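Local coordinates for protein (S)-2-haloacid dehalogenase 4A (PDB 2NO4) that catalyses the hydrolytic dehalogenation of short-chain (S)-2-haloalkanoic acids to the corresponding (R)-2-hydroxyalkanoic acids, with inversion of configuration, at residues B[178-192]-B[199-213]. Numbering follows the deposited sequence.
Sequences PNEVCFVSSNAWDLG and FNTVRINRQGNPPEY. With SO4 (sulfate ion), chain L.
Strands 181-185 and 200-204 run parallel, and five backbone hydrogen bonds join V181, F183 and S185 to N200, V202 and I204; the shortest takes F183 N to N200 O at 2.7 Å. N200 adds its side chain: with CG anti to the carbonyl carbon (chi1 -57°), the amide turns back so that ND2 gives to N179 O and, 3.1 Å away, to V181 O, which also receives N200 N. At the other end S186 OG donates to I204 O over 3.0 Å. At the C-terminal end of strand 181-185, S185 OG accepts N187 N in an ST turn; the S185 side chain lies next to that of the nucleophile D20, and its OG donates to D190 OD2, which is salt-bridged to K161. Water 1, in the plane of the R203 guanidinium at its edge, accepts from NH2 and donates to S186 O and I204 O. R206 sends NE and NH2 to a sulfate, probably from the crystallisation liquor.

The packing starts at F199, whose ring carries V181 CG1 over the centre of one face, a CH-pi contact of 3.6 Å to the centroid. F183 lies nearly parallel to F199 but slid aside, with centroids 5.7 Å apart. L191 crosses R203 at about a right angle, CD1 against the arginine's CB. Farther out, W189 CA sits over one face of the Y213 ring, whose hydroxyl bonds E56 of the second subunit.

This is the beta-alpha-beta unit 181-185, 188-197, 200-204 of the Rossmann-like HAD core. Strand 16-19 flanks 181-185 on its other edge, while C182, V184 and V202 face helix 228-232.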
loop_
_atom_site.group_PDB
_atom_site.type_symbol
_atom_site.label_atom_id
_atom_site.label_comp_id
_atom_site.label_asym_id
_atom_site.label_seq_id
_atom_site.Cartn_x
_atom_site.Cartn_y
_atom_site.Cartn_z
ATOM N N PRO B 178 17.485 -6.972 -18.980
ATOM C CA PRO B 178 16.550 -5.889 -18.639
ATOM C C PRO B 178 16.392 -4.873 -19.749
ATOM O O PRO B 178 15.284 -4.485 -20.049
ATOM C CB PRO B 178 17.178 -5.250 -17.397
ATOM C CG PRO B 178 17.942 -6.381 -16.766
ATOM C CD PRO B 178 18.464 -7.218 -17.895
ATOM N N ASN B 179 17.481 -4.444 -20.370
ATOM C CA ASN B 179 17.336 -3.431 -21.410
ATOM C C ASN B 179 16.768 -3.885 -22.758
ATOM O O ASN B 179 16.623 -3.081 -23.658
ATOM C CB ASN B 179 18.620 -2.602 -21.582
ATOM C CG ASN B 179 19.717 -3.342 -22.324
ATOM O OD1 ASN B 179 19.573 -4.502 -22.736
ATOM N ND2 ASN B 179 20.841 -2.661 -22.496
ATOM N N GLU B 180 16.436 -5.168 -22.886
ATOM C CA GLU B 180 15.759 -5.691 -24.080
ATOM C C GLU B 180 14.264 -5.837 -23.868
ATOM O O GLU B 180 13.533 -6.342 -24.750
ATOM C CB GLU B 180 16.323 -7.047 -24.453
ATOM C CG GLU B 180 17.798 -7.010 -24.754
ATOM C CD GLU B 180 18.335 -8.377 -25.077
ATOM O OE1 GLU B 180 18.208 -9.303 -24.256
ATOM O OE2 GLU B 180 18.890 -8.517 -26.178
ATOM N N VAL B 181 13.818 -5.397 -22.689
ATOM C CA VAL B 181 12.409 -5.418 -22.298
ATOM C C VAL B 181 11.742 -4.019 -22.347
ATOM O O VAL B 181 12.226 -3.047 -21.762
ATOM C CB VAL B 181 12.253 -6.057 -20.905
ATOM C CG1 VAL B 181 10.787 -5.910 -20.342
ATOM C CG2 VAL B 181 12.704 -7.527 -20.953
ATOM N N CYS B 182 10.633 -3.957 -23.068
ATOM C CA CYS B 182 9.666 -2.882 -22.911
ATOM C C CYS B 182 8.578 -3.329 -21.912
ATOM O O CYS B 182 7.787 -4.253 -22.153
ATOM C CB CYS B 182 9.049 -2.492 -24.259
ATOM S SG CYS B 182 7.864 -1.113 -24.095
ATOM N N PHE B 183 8.553 -2.650 -20.776
ATOM C CA PHE B 183 7.648 -3.027 -19.704
ATOM C C PHE B 183 6.454 -2.089 -19.682
ATOM O O PHE B 183 6.623 -0.870 -19.550
ATOM C CB PHE B 183 8.333 -3.023 -18.327
ATOM C CG PHE B 183 7.422 -3.551 -17.201
ATOM C CD1 PHE B 183 7.289 -4.918 -17.016
ATOM C CD2 PHE B 183 6.694 -2.681 -16.375
ATOM C CE1 PHE B 183 6.448 -5.460 -16.009
ATOM C CE2 PHE B 183 5.859 -3.199 -15.341
ATOM C CZ PHE B 183 5.744 -4.587 -15.165
ATOM N N VAL B 184 5.252 -2.653 -19.786
ATOM C CA VAL B 184 4.028 -1.838 -19.955
ATOM C C VAL B 184 3.057 -1.990 -18.770
ATOM O O VAL B 184 2.636 -3.089 -18.450
ATOM C CB VAL B 184 3.273 -2.170 -21.283
ATOM C CG1 VAL B 184 2.035 -1.291 -21.434
ATOM C CG2 VAL B 184 4.222 -1.988 -22.499
ATOM N N SER B 185 2.701 -0.876 -18.134
ATOM C CA SER B 185 1.772 -0.951 -16.975
ATOM C C SER B 185 0.979 0.344 -16.802
ATOM O O SER B 185 1.459 1.428 -17.152
ATOM C CB SER B 185 2.566 -1.286 -15.678
ATOM O OG SER B 185 1.679 -1.473 -14.564
ATOM N N SER B 186 -0.221 0.235 -16.235
ATOM C CA SER B 186 -0.954 1.394 -15.721
ATOM C C SER B 186 -0.656 1.715 -14.263
ATOM O O SER B 186 -1.121 2.737 -13.741
ATOM C CB SER B 186 -2.458 1.177 -15.872
ATOM O OG SER B 186 -2.796 1.082 -17.244
ATOM N N ASN B 187 0.064 0.825 -13.584
ATOM C CA ASN B 187 0.299 0.999 -12.138
ATOM C C ASN B 187 1.624 1.669 -11.894
ATOM O O ASN B 187 2.646 1.091 -12.201
ATOM C CB ASN B 187 0.247 -0.370 -11.433
ATOM C CG ASN B 187 -1.095 -1.062 -11.651
ATOM O OD1 ASN B 187 -2.144 -0.444 -11.495
ATOM N ND2 ASN B 187 -1.065 -2.310 -12.076
ATOM N N ALA B 188 1.590 2.897 -11.372
ATOM C CA ALA B 188 2.800 3.694 -11.171
ATOM C C ALA B 188 3.873 3.033 -10.291
ATOM O O ALA B 188 5.047 3.201 -10.564
ATOM C CB ALA B 188 2.450 5.118 -10.654
ATOM N N TRP B 189 3.465 2.285 -9.253
ATOM C CA TRP B 189 4.393 1.595 -8.346
ATOM C C TRP B 189 5.151 0.445 -9.099
ATOM O O TRP B 189 6.297 0.159 -8.826
ATOM C CB TRP B 189 3.626 1.062 -7.086
ATOM C CG TRP B 189 2.371 0.324 -7.394
ATOM C CD1 TRP B 189 1.116 0.856 -7.434
ATOM C CD2 TRP B 189 2.232 -1.064 -7.789
ATOM N NE1 TRP B 189 0.206 -0.091 -7.815
ATOM C CE2 TRP B 189 0.851 -1.282 -8.038
ATOM C CE3 TRP B 189 3.136 -2.142 -7.947
ATOM C CZ2 TRP B 189 0.326 -2.532 -8.465
ATOM C CZ3 TRP B 189 2.601 -3.417 -8.380
ATOM C CH2 TRP B 189 1.214 -3.583 -8.618
ATOM N N ASP B 190 4.464 -0.171 -10.042
ATOM C CA ASP B 190 4.958 -1.266 -10.855
ATOM C C ASP B 190 5.950 -0.710 -11.885
ATOM O O ASP B 190 7.023 -1.287 -12.085
ATOM C CB ASP B 190 3.752 -1.937 -11.526
ATOM C CG ASP B 190 4.100 -3.247 -12.256
ATOM O OD1 ASP B 190 5.167 -3.863 -11.987
ATOM O OD2 ASP B 190 3.252 -3.650 -13.108
ATOM N N LEU B 191 5.610 0.412 -12.515
ATOM C CA LEU B 191 6.571 1.153 -13.367
ATOM C C LEU B 191 7.805 1.625 -12.561
ATOM O O LEU B 191 8.904 1.607 -13.068
ATOM C CB LEU B 191 5.907 2.331 -14.100
ATOM C CG LEU B 191 4.737 1.887 -15.002
ATOM C CD1 LEU B 191 3.736 3.025 -15.112
ATOM C CD2 LEU B 191 5.232 1.396 -16.367
ATOM N N GLY B 192 7.594 2.079 -11.331
ATOM C CA GLY B 192 8.694 2.479 -10.461
ATOM C C GLY B 192 9.646 1.326 -10.211
ATOM O O GLY B 192 10.838 1.478 -10.412
ATOM N N PHE B 199 14.119 -2.217 -16.741
ATOM C CA PHE B 199 13.278 -2.366 -17.958
ATOM C C PHE B 199 13.006 -0.999 -18.555
ATOM O O PHE B 199 13.043 -0.028 -17.839
ATOM C CB PHE B 199 11.921 -2.969 -17.646
ATOM C CG PHE B 199 11.946 -4.421 -17.256
ATOM C CD1 PHE B 199 13.025 -5.249 -17.576
ATOM C CD2 PHE B 199 10.853 -4.963 -16.580
ATOM C CE1 PHE B 199 13.014 -6.641 -17.222
ATOM C CE2 PHE B 199 10.814 -6.331 -16.215
ATOM C CZ PHE B 199 11.905 -7.177 -16.562
ATOM N N ASN B 200 12.736 -0.942 -19.869
ATOM C CA ASN B 200 12.258 0.287 -20.531
ATOM C C ASN B 200 10.759 0.423 -20.268
ATOM O O ASN B 200 9.966 -0.404 -20.722
ATOM C CB ASN B 200 12.555 0.249 -22.043
ATOM C CG ASN B 200 14.044 0.062 -22.328
ATOM O OD1 ASN B 200 14.831 0.990 -22.158
ATOM N ND2 ASN B 200 14.437 -1.151 -22.728
ATOM N N THR B 201 10.367 1.464 -19.537
ATOM C CA THR B 201 9.000 1.531 -19.021
ATOM C C THR B 201 8.072 2.423 -19.831
ATOM O O THR B 201 8.431 3.525 -20.233
ATOM C CB THR B 201 8.981 1.945 -17.527
ATOM O OG1 THR B 201 9.766 3.128 -17.377
ATOM C CG2 THR B 201 9.594 0.822 -16.692
ATOM N N VAL B 202 6.871 1.922 -20.042
ATOM C CA VAL B 202 5.824 2.666 -20.726
ATOM C C VAL B 202 4.564 2.614 -19.886
ATOM O O VAL B 202 4.024 1.530 -19.594
ATOM C CB VAL B 202 5.539 2.082 -22.109
ATOM C CG1 VAL B 202 4.317 2.820 -22.772
ATOM C CG2 VAL B 202 6.817 2.115 -22.967
ATOM N N ARG B 203 4.139 3.789 -19.450
ATOM C CA ARG B 203 2.880 3.920 -18.718
ATOM C C ARG B 203 1.670 4.055 -19.667
ATOM O O ARG B 203 1.701 4.849 -20.606
ATOM C CB ARG B 203 2.939 5.153 -17.819
ATOM C CG ARG B 203 1.609 5.362 -17.149
ATOM C CD ARG B 203 1.717 6.028 -15.883
ATOM N NE ARG B 203 0.439 5.988 -15.176
ATOM C CZ ARG B 203 0.208 6.674 -14.067
ATOM N NH1 ARG B 203 1.151 7.454 -13.563
ATOM N NH2 ARG B 203 -0.982 6.614 -13.485
ATOM N N ILE B 204 0.633 3.253 -19.419
ATOM C CA ILE B 204 -0.709 3.504 -19.969
ATOM C C ILE B 204 -1.455 4.344 -18.927
ATOM O O ILE B 204 -1.817 3.837 -17.866
ATOM C CB ILE B 204 -1.497 2.219 -20.288
ATOM C CG1 ILE B 204 -0.605 1.155 -20.963
ATOM C CG2 ILE B 204 -2.735 2.532 -21.165
ATOM C CD1 ILE B 204 -0.031 1.557 -22.304
ATOM N N ASN B 205 -1.601 5.637 -19.222
ATOM C CA ASN B 205 -2.251 6.594 -18.341
ATOM C C ASN B 205 -3.533 7.024 -19.039
ATOM O O ASN B 205 -3.565 7.990 -19.818
ATOM C CB ASN B 205 -1.306 7.762 -18.041
ATOM C CG ASN B 205 -1.786 8.629 -16.891
ATOM O OD1 ASN B 205 -2.962 8.572 -16.483
ATOM N ND2 ASN B 205 -0.893 9.460 -16.382
ATOM N N ARG B 206 -4.586 6.245 -18.814
ATOM C CA ARG B 206 -5.856 6.452 -19.526
ATOM C C ARG B 206 -6.549 7.770 -19.145
ATOM O O ARG B 206 -7.137 8.413 -20.006
ATOM C CB ARG B 206 -6.784 5.282 -19.255
ATOM C CG ARG B 206 -6.374 4.035 -20.022
ATOM C CD ARG B 206 -7.305 2.883 -19.778
ATOM N NE ARG B 206 -6.742 1.758 -20.504
ATOM C CZ ARG B 206 -5.922 0.844 -19.980
ATOM N NH1 ARG B 206 -5.556 0.913 -18.695
ATOM N NH2 ARG B 206 -5.429 -0.097 -20.768
ATOM N N GLN B 207 -6.485 8.167 -17.877
ATOM C CA GLN B 207 -7.217 9.333 -17.425
ATOM C C GLN B 207 -6.317 10.555 -17.200
ATOM O O GLN B 207 -6.761 11.595 -16.806
ATOM C CB GLN B 207 -7.981 8.996 -16.142
ATOM C CG GLN B 207 -9.075 7.935 -16.295
ATOM C CD GLN B 207 -9.691 7.557 -14.954
ATOM O OE1 GLN B 207 -10.777 8.036 -14.602
ATOM N NE2 GLN B 207 -8.996 6.703 -14.187
ATOM N N GLY B 208 -5.039 10.427 -17.497
ATOM C CA GLY B 208 -4.064 11.508 -17.227
ATOM C C GLY B 208 -3.868 11.803 -15.727
ATOM O O GLY B 208 -3.854 12.961 -15.300
ATOM N N ASN B 209 -3.711 10.752 -14.929
ATOM C CA ASN B 209 -3.384 10.896 -13.506
ATOM C C ASN B 209 -2.018 11.537 -13.345
ATOM O O ASN B 209 -1.189 11.407 -14.244
ATOM C CB ASN B 209 -3.376 9.527 -12.829
ATOM C CG ASN B 209 -4.728 8.829 -12.907
ATOM O OD1 ASN B 209 -4.767 7.629 -13.054
ATOM N ND2 ASN B 209 -5.825 9.570 -12.833
ATOM N N PRO B 210 -1.777 12.214 -12.202
ATOM C CA PRO B 210 -0.525 12.890 -11.941
ATOM C C PRO B 210 0.646 11.890 -11.891
ATOM O O PRO B 210 0.429 10.666 -11.656
ATOM C CB PRO B 210 -0.767 13.574 -10.569
ATOM C CG PRO B 210 -2.227 13.668 -10.464
ATOM C CD PRO B 210 -2.705 12.378 -11.063
ATOM N N PRO B 211 1.873 12.379 -12.169
ATOM C CA PRO B 211 3.077 11.523 -12.182
ATOM C C PRO B 211 3.456 11.093 -10.727
ATOM O O PRO B 211 3.142 11.825 -9.748
ATOM C CB PRO B 211 4.152 12.449 -12.795
ATOM C CG PRO B 211 3.703 13.848 -12.361
ATOM C CD PRO B 211 2.177 13.793 -12.492
ATOM N N GLU B 212 4.079 9.914 -10.592
ATOM C CA GLU B 212 4.577 9.403 -9.295
ATOM C C GLU B 212 5.881 8.630 -9.529
ATOM O O GLU B 212 6.166 8.281 -10.660
ATOM C CB GLU B 212 3.578 8.449 -8.641
ATOM C CG GLU B 212 2.150 8.967 -8.467
ATOM C CD GLU B 212 1.246 7.905 -7.836
ATOM O OE1 GLU B 212 1.187 7.787 -6.604
ATOM O OE2 GLU B 212 0.549 7.212 -8.577
ATOM N N TYR B 213 6.642 8.345 -8.457
ATOM C CA TYR B 213 7.862 7.514 -8.548
ATOM C C TYR B 213 8.829 8.056 -9.601
ATOM O O TYR B 213 9.336 7.331 -10.471
ATOM C CB TYR B 213 7.506 6.044 -8.825
ATOM C CG TYR B 213 6.590 5.441 -7.776
ATOM C CD1 TYR B 213 5.200 5.417 -7.963
ATOM C CD2 TYR B 213 7.133 4.945 -6.556
ATOM C CE1 TYR B 213 4.370 4.855 -6.979
ATOM C CE2 TYR B 213 6.310 4.377 -5.568
ATOM C CZ TYR B 213 4.936 4.343 -5.790
ATOM O OH TYR B 213 4.152 3.784 -4.804
HETATM S S SO4 L . -7.368 0.819 -24.010
HETATM O O1 SO4 L . -7.737 -0.534 -24.485
HETATM O O2 SO4 L . -8.271 1.340 -22.949
HETATM O O3 SO4 L . -6.004 0.730 -23.546
HETATM O O4 SO4 L . -7.528 1.798 -25.070
HETATM O O HOH W 1 -2.370 4.845 -15.046
HETATM O O HOH W 2 5.568 5.347 -12.289
HETATM O O HOH W 3 9.705 3.769 -14.665
#